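Local atomic coordinates of putative glycosyl hydrolase (Bacteroides thetaiotaomicron VPI-5482, PDB entry 3K11), a protein that is of unconfirmed function but belongs to glycosyl hydrolase family 88 and so probably acts as a hydrolase. Residues W313-L317 with Y387-P391; Q370-V376 with R390-A396. All blocks are in the same frame, centred on the assembly; numbering follows the deposited sequence.

Interaction 1: residues W313-L317 with Y387-P391; sequences WHQLL and YYYRP
The C-terminal end of helix 384-388 meets the loop that follows strand 313-314, with Gln-315 and Leu-316 reaching across to Tyr-387 and Tyr-388. The polar part is one hydrogen bond from Gln-315 NE2 to Tyr-387 O, 2.9 Å long with an angle of 162° at the hydrogen. The acceptor lies almost in the amide plane of Gln-315, whereas the donor sits 16° out of the carbonyl plane. The side chain gets there by leaving with CG trans to its backbone N (chi1 167°) and then bending at CG. The same Tyr-387 O also takes a weak bond from Arg-390 N, at 3.5 Å, where the chain turns after the helix; Tyr-389 is the first residue to depart from helical angles. Gln-315 NE2 further packs on Arg-390 CG at 3.5 Å, so the aliphatic base of the arginine lies beside the amide, while the guanidinium heads off to Thr-378 and Gly-377.

Leu-316 forms the apolar part with both branches of its fork. Leu-316 CD2 rests at the base of the Tyr-387 side chain, 3.8 Å from Tyr-387 CB, with ring atom CG equally near. Leu-316 CD1 lies on the CD1/CE1 side of Tyr-388, 3.7 Å from Tyr-388 CE1; the leucine runs roughly perpendicular to both tyrosine side chains. The hydroxyls have partners of their own, Tyr-387 OH bonding His-250 and Tyr-388 OH Asp-321. Beyond the helix end, Tyr-389 hydrogen-bonds Glu-310 of the second subunit.

The contact thus joins the loop after strand 313-314 to the C-terminal end of helix 384-388 through a side-chain amide bonded to a helix-end carbonyl, within the six-hairpin (alpha/alpha)6-barrel fold to which family 88 belongs.

Interaction 2: residues Q370-V376 with R390-A396; sequences QVEGTCV and RPVNVYA. With EDO (1,2-ethanediol), chain T.
One water links Val-371 and Thr-374 to Ala-396. It donates to Val-371 O at 3.0 Å and to Ala-396 O at 2.8 Å, and is also hydrogen-bonded to Thr-374 OG1. At chi1 -62° the threonine turns OG1 to this water, while Thr-374 CG2 meets Ala-396 CB, 3.6 Å away, so the two branches serve different neighbours.

Direct pairing centres on a single beta bridge between Cys-375 and Val-392. Asn-393 N donates to Thr-374 O, in the carbonyl plane, and Val-376 N donates to Pro-391 O at 2.9 Å with an angle of 167° at the hydrogen. Each acceptor receives a CA-H as well: from Val-392 CA to Thr-374 O at 3.1 Å, and from Cys-375 CA to Pro-391 O.

Val-376 spreads its methyls, CG2 meeting Pro-391 CD and CG1 reaching Asn-393 CB. Asn-393 OD1 accepts from Tyr-395 N at 2.8 Å, an Asx turn inside the type I turn 393-396. That turn presents Val-394 to the amide of Gln-370, whose NE2 bonds Tyr-42. A 1,2-ethanediol, probably from the crystallisation liquor, donates through EDO O1 to Glu-372 OE1 at 2.8 Å.

Two backbone hydrogen bonds, two CA-H...O contacts and a shared water thus join two non-strand segments, with apolar contacts of Val-376 and Val-394 beside them.

Along the chain the segments come in the order 313-317, 370-376, 387-391 and 390-396, so both interactions end on the same run of chain leaving helix 384-388 and share Arg-390 and Pro-391. Their centres are 12 Å apart, on the same side of the chain's centre, and they touch where Gln-315 NE2 packs 3.5 Å from Cys-375 SG. Interaction 1 lies at the C-terminal end of helix 384-388, and interaction 2 involves the loop leading on to helix 400-416. Both contacts also reach the second subunit, where Arg-390 packs on Pro-18 and Pro-391 on Leu-16, placing this continuous stretch at once within the helical fold and at the subunit interface.

Interaction 1: residues W313-L317 with Y387-P391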
# COMPACT_ATOMS: atom_id res chain seq x y z
N TRP A 313 6.99 -0.95 -13.12
CA TRP A 313 6.04 -1.59 -12.24
C TRP A 313 6.74 -2.67 -11.40
O TRP A 313 7.83 -3.16 -11.72
CB TRP A 313 4.89 -2.17 -13.05
CG TRP A 313 3.91 -1.17 -13.56
CD1 TRP A 313 2.69 -0.88 -12.99
CD2 TRP A 313 4.02 -0.33 -14.71
NE1 TRP A 313 2.04 0.08 -13.72
CE2 TRP A 313 2.82 0.43 -14.78
CE3 TRP A 313 4.99 -0.12 -15.69
CZ2 TRP A 313 2.58 1.35 -15.78
CZ3 TRP A 313 4.73 0.77 -16.74
CH2 TRP A 313 3.54 1.50 -16.76
N HIS A 314 6.11 -2.96 -10.25
CA HIS A 314 6.60 -3.92 -9.28
C HIS A 314 6.24 -5.37 -9.65
O HIS A 314 5.11 -5.65 -10.13
CB HIS A 314 6.04 -3.60 -7.91
CG HIS A 314 6.49 -2.30 -7.34
ND1 HIS A 314 7.65 -2.17 -6.59
CD2 HIS A 314 5.93 -1.06 -7.39
CE1 HIS A 314 7.78 -0.91 -6.21
NE2 HIS A 314 6.76 -0.21 -6.69
N GLN A 315 7.17 -6.29 -9.34
CA GLN A 315 7.07 -7.75 -9.59
C GLN A 315 5.72 -8.32 -9.15
O GLN A 315 5.11 -9.10 -9.86
CB GLN A 315 8.21 -8.44 -8.85
CG GLN A 315 8.17 -9.92 -8.71
CD GLN A 315 8.50 -10.67 -9.93
OE1 GLN A 315 8.44 -10.15 -11.06
NE2 GLN A 315 8.86 -11.94 -9.74
N LEU A 316 5.29 -7.95 -7.94
CA LEU A 316 3.87 -8.12 -7.53
C LEU A 316 3.32 -6.70 -7.58
O LEU A 316 3.78 -5.82 -6.84
CB LEU A 316 3.72 -8.72 -6.14
CG LEU A 316 4.08 -10.23 -6.06
CD1 LEU A 316 3.87 -10.80 -4.62
CD2 LEU A 316 3.33 -11.07 -7.12
N LEU A 317 2.34 -6.47 -8.44
CA LEU A 317 1.97 -5.11 -8.83
C LEU A 317 1.53 -4.25 -7.69
O LEU A 317 1.84 -3.02 -7.64
CB LEU A 317 0.89 -5.13 -9.87
CG LEU A 317 1.27 -5.58 -11.28
CD1 LEU A 317 -0.02 -5.86 -12.10
CD2 LEU A 317 2.18 -4.54 -12.00
N TYR A 387 7.57 -15.19 -5.28
CA TYR A 387 7.50 -14.12 -6.29
C TYR A 387 8.52 -13.02 -6.02
O TYR A 387 9.14 -12.48 -6.94
CB TYR A 387 6.09 -13.55 -6.38
CG TYR A 387 5.09 -14.49 -7.03
CD1 TYR A 387 5.06 -14.65 -8.41
CD2 TYR A 387 4.20 -15.24 -6.27
CE1 TYR A 387 4.18 -15.54 -9.01
CE2 TYR A 387 3.30 -16.12 -6.87
CZ TYR A 387 3.28 -16.26 -8.24
OH TYR A 387 2.40 -17.12 -8.86
N TYR A 388 8.64 -12.64 -4.77
CA TYR A 388 9.56 -11.54 -4.42
C TYR A 388 11.01 -11.85 -4.78
O TYR A 388 11.75 -10.93 -5.12
CB TYR A 388 9.49 -11.22 -2.93
CG TYR A 388 8.45 -10.26 -2.45
CD1 TYR A 388 7.11 -10.63 -2.40
CD2 TYR A 388 8.81 -9.03 -1.88
CE1 TYR A 388 6.15 -9.78 -1.89
CE2 TYR A 388 7.85 -8.17 -1.36
CZ TYR A 388 6.53 -8.55 -1.36
OH TYR A 388 5.59 -7.72 -0.80
N TYR A 389 11.37 -13.13 -4.78
CA TYR A 389 12.77 -13.54 -4.92
C TYR A 389 13.10 -14.19 -6.25
O TYR A 389 14.21 -14.65 -6.43
CB TYR A 389 13.20 -14.48 -3.76
CG TYR A 389 13.49 -13.74 -2.50
CD1 TYR A 389 14.78 -13.25 -2.25
CD2 TYR A 389 12.48 -13.48 -1.57
CE1 TYR A 389 15.04 -12.50 -1.13
CE2 TYR A 389 12.73 -12.71 -0.44
CZ TYR A 389 14.03 -12.24 -0.21
OH TYR A 389 14.35 -11.55 0.93
N ARG A 390 12.19 -14.11 -7.20
CA ARG A 390 12.52 -14.64 -8.56
C ARG A 390 13.75 -13.95 -9.08
O ARG A 390 13.82 -12.72 -9.11
CB ARG A 390 11.37 -14.44 -9.53
CG ARG A 390 10.06 -15.21 -9.20
CD ARG A 390 10.22 -16.67 -8.92
NE ARG A 390 10.81 -17.40 -10.05
CZ ARG A 390 11.69 -18.40 -9.94
NH1 ARG A 390 12.15 -18.80 -8.76
NH2 ARG A 390 12.15 -18.98 -11.04
N PRO A 391 14.76 -14.72 -9.49
CA PRO A 391 15.96 -14.08 -10.07
C PRO A 391 15.71 -13.25 -11.30
O PRO A 391 14.74 -13.49 -12.01
CB PRO A 391 16.82 -15.28 -10.47
CG PRO A 391 16.42 -16.35 -9.49
CD PRO A 391 14.92 -16.18 -9.36

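Interaction 2: residues Q370-V376 with R390-A396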
# COMPACT_ATOMS: atom_id res chain seq x y z
N GLN A 370 21.75 -5.75 -24.29
CA GLN A 370 20.99 -6.63 -23.42
C GLN A 370 19.96 -5.84 -22.66
O GLN A 370 20.09 -4.63 -22.51
CB GLN A 370 21.90 -7.33 -22.41
CG GLN A 370 22.97 -8.22 -23.07
CD GLN A 370 23.87 -8.86 -22.05
OE1 GLN A 370 24.24 -8.22 -21.06
NE2 GLN A 370 24.25 -10.12 -22.29
N VAL A 371 18.95 -6.54 -22.16
CA VAL A 371 17.89 -5.94 -21.37
C VAL A 371 18.06 -6.45 -19.95
O VAL A 371 17.91 -7.66 -19.68
CB VAL A 371 16.50 -6.28 -21.92
CG1 VAL A 371 15.42 -5.79 -20.96
CG2 VAL A 371 16.33 -5.68 -23.35
N GLU A 372 18.37 -5.53 -19.05
CA GLU A 372 18.59 -5.84 -17.62
C GLU A 372 17.31 -5.75 -16.80
O GLU A 372 16.37 -5.05 -17.15
CB GLU A 372 19.63 -4.88 -17.03
CG GLU A 372 20.99 -4.94 -17.76
CD GLU A 372 22.12 -4.12 -17.11
OE1 GLU A 372 21.91 -3.39 -16.10
OE2 GLU A 372 23.27 -4.27 -17.60
N GLY A 373 17.33 -6.43 -15.65
CA GLY A 373 16.21 -6.38 -14.70
C GLY A 373 14.99 -7.22 -15.06
O GLY A 373 13.90 -6.97 -14.50
N THR A 374 15.15 -8.23 -15.92
CA THR A 374 14.06 -9.10 -16.32
C THR A 374 13.99 -10.34 -15.44
O THR A 374 14.98 -11.06 -15.30
CB THR A 374 14.19 -9.58 -17.75
OG1 THR A 374 14.15 -8.44 -18.63
CG2 THR A 374 13.07 -10.56 -18.13
N CYS A 375 12.81 -10.61 -14.89
CA CYS A 375 12.49 -11.80 -14.10
C CYS A 375 12.64 -13.06 -14.97
O CYS A 375 12.15 -13.12 -16.09
CB CYS A 375 11.04 -11.70 -13.58
SG CYS A 375 10.48 -13.13 -12.66
N VAL A 376 13.33 -14.06 -14.45
CA VAL A 376 13.53 -15.32 -15.19
C VAL A 376 12.22 -16.13 -15.29
O VAL A 376 11.20 -15.76 -14.74
CB VAL A 376 14.65 -16.17 -14.53
CG1 VAL A 376 16.01 -15.41 -14.61
CG2 VAL A 376 14.23 -16.59 -13.10
N ARG A 390 12.19 -14.11 -7.20
CA ARG A 390 12.52 -14.64 -8.56
C ARG A 390 13.75 -13.95 -9.08
O ARG A 390 13.82 -12.72 -9.11
CB ARG A 390 11.37 -14.44 -9.53
CG ARG A 390 10.06 -15.21 -9.20
CD ARG A 390 10.22 -16.67 -8.92
NE ARG A 390 10.81 -17.40 -10.05
CZ ARG A 390 11.69 -18.40 -9.94
NH1 ARG A 390 12.15 -18.80 -8.76
NH2 ARG A 390 12.15 -18.98 -11.04
N PRO A 391 14.76 -14.72 -9.49
CA PRO A 391 15.96 -14.08 -10.07
C PRO A 391 15.71 -13.25 -11.30
O PRO A 391 14.74 -13.49 -12.01
CB PRO A 391 16.82 -15.28 -10.47
CG PRO A 391 16.42 -16.35 -9.49
CD PRO A 391 14.92 -16.18 -9.36
N VAL A 392 16.61 -12.29 -11.55
CA VAL A 392 16.66 -11.54 -12.80
C VAL A 392 17.95 -11.90 -13.51
O VAL A 392 18.96 -12.22 -12.86
CB VAL A 392 16.57 -10.00 -12.60
CG1 VAL A 392 15.17 -9.61 -12.00
CG2 VAL A 392 17.77 -9.43 -11.79
N ASN A 393 17.92 -11.88 -14.85
CA ASN A 393 19.10 -12.19 -15.61
C ASN A 393 18.98 -11.61 -17.01
O ASN A 393 17.90 -11.62 -17.58
CB ASN A 393 19.29 -13.71 -15.72
CG ASN A 393 20.68 -14.06 -16.16
OD1 ASN A 393 20.95 -14.12 -17.35
ND2 ASN A 393 21.61 -14.17 -15.21
N VAL A 394 20.09 -11.06 -17.52
CA VAL A 394 20.15 -10.55 -18.90
C VAL A 394 19.75 -11.56 -19.94
O VAL A 394 19.25 -11.18 -21.02
CB VAL A 394 21.54 -9.98 -19.22
CG1 VAL A 394 21.77 -8.69 -18.37
CG2 VAL A 394 22.61 -11.07 -19.04
N TYR A 395 19.96 -12.83 -19.64
CA TYR A 395 19.58 -13.85 -20.59
C TYR A 395 18.14 -14.37 -20.49
O TYR A 395 17.78 -15.29 -21.23
CB TYR A 395 20.55 -15.03 -20.52
CG TYR A 395 21.93 -14.62 -20.98
CD1 TYR A 395 22.13 -14.23 -22.29
CD2 TYR A 395 23.00 -14.57 -20.09
CE1 TYR A 395 23.36 -13.83 -22.74
CE2 TYR A 395 24.26 -14.16 -20.54
CZ TYR A 395 24.42 -13.80 -21.87
OH TYR A 395 25.65 -13.41 -22.39
N ALA A 396 17.35 -13.84 -19.55
CA ALA A 396 15.91 -14.12 -19.54
C ALA A 396 15.40 -13.57 -20.85
O ALA A 396 15.47 -12.35 -21.09
CB ALA A 396 15.25 -13.40 -18.39
C1 EDO T . 21.53 -0.59 -18.27
O1 EDO T . 21.06 -0.81 -16.91
C2 EDO T . 22.86 0.16 -18.30
O2 EDO T . 23.96 -0.68 -17.85
O HOH W 1 15.88 -9.67 -20.48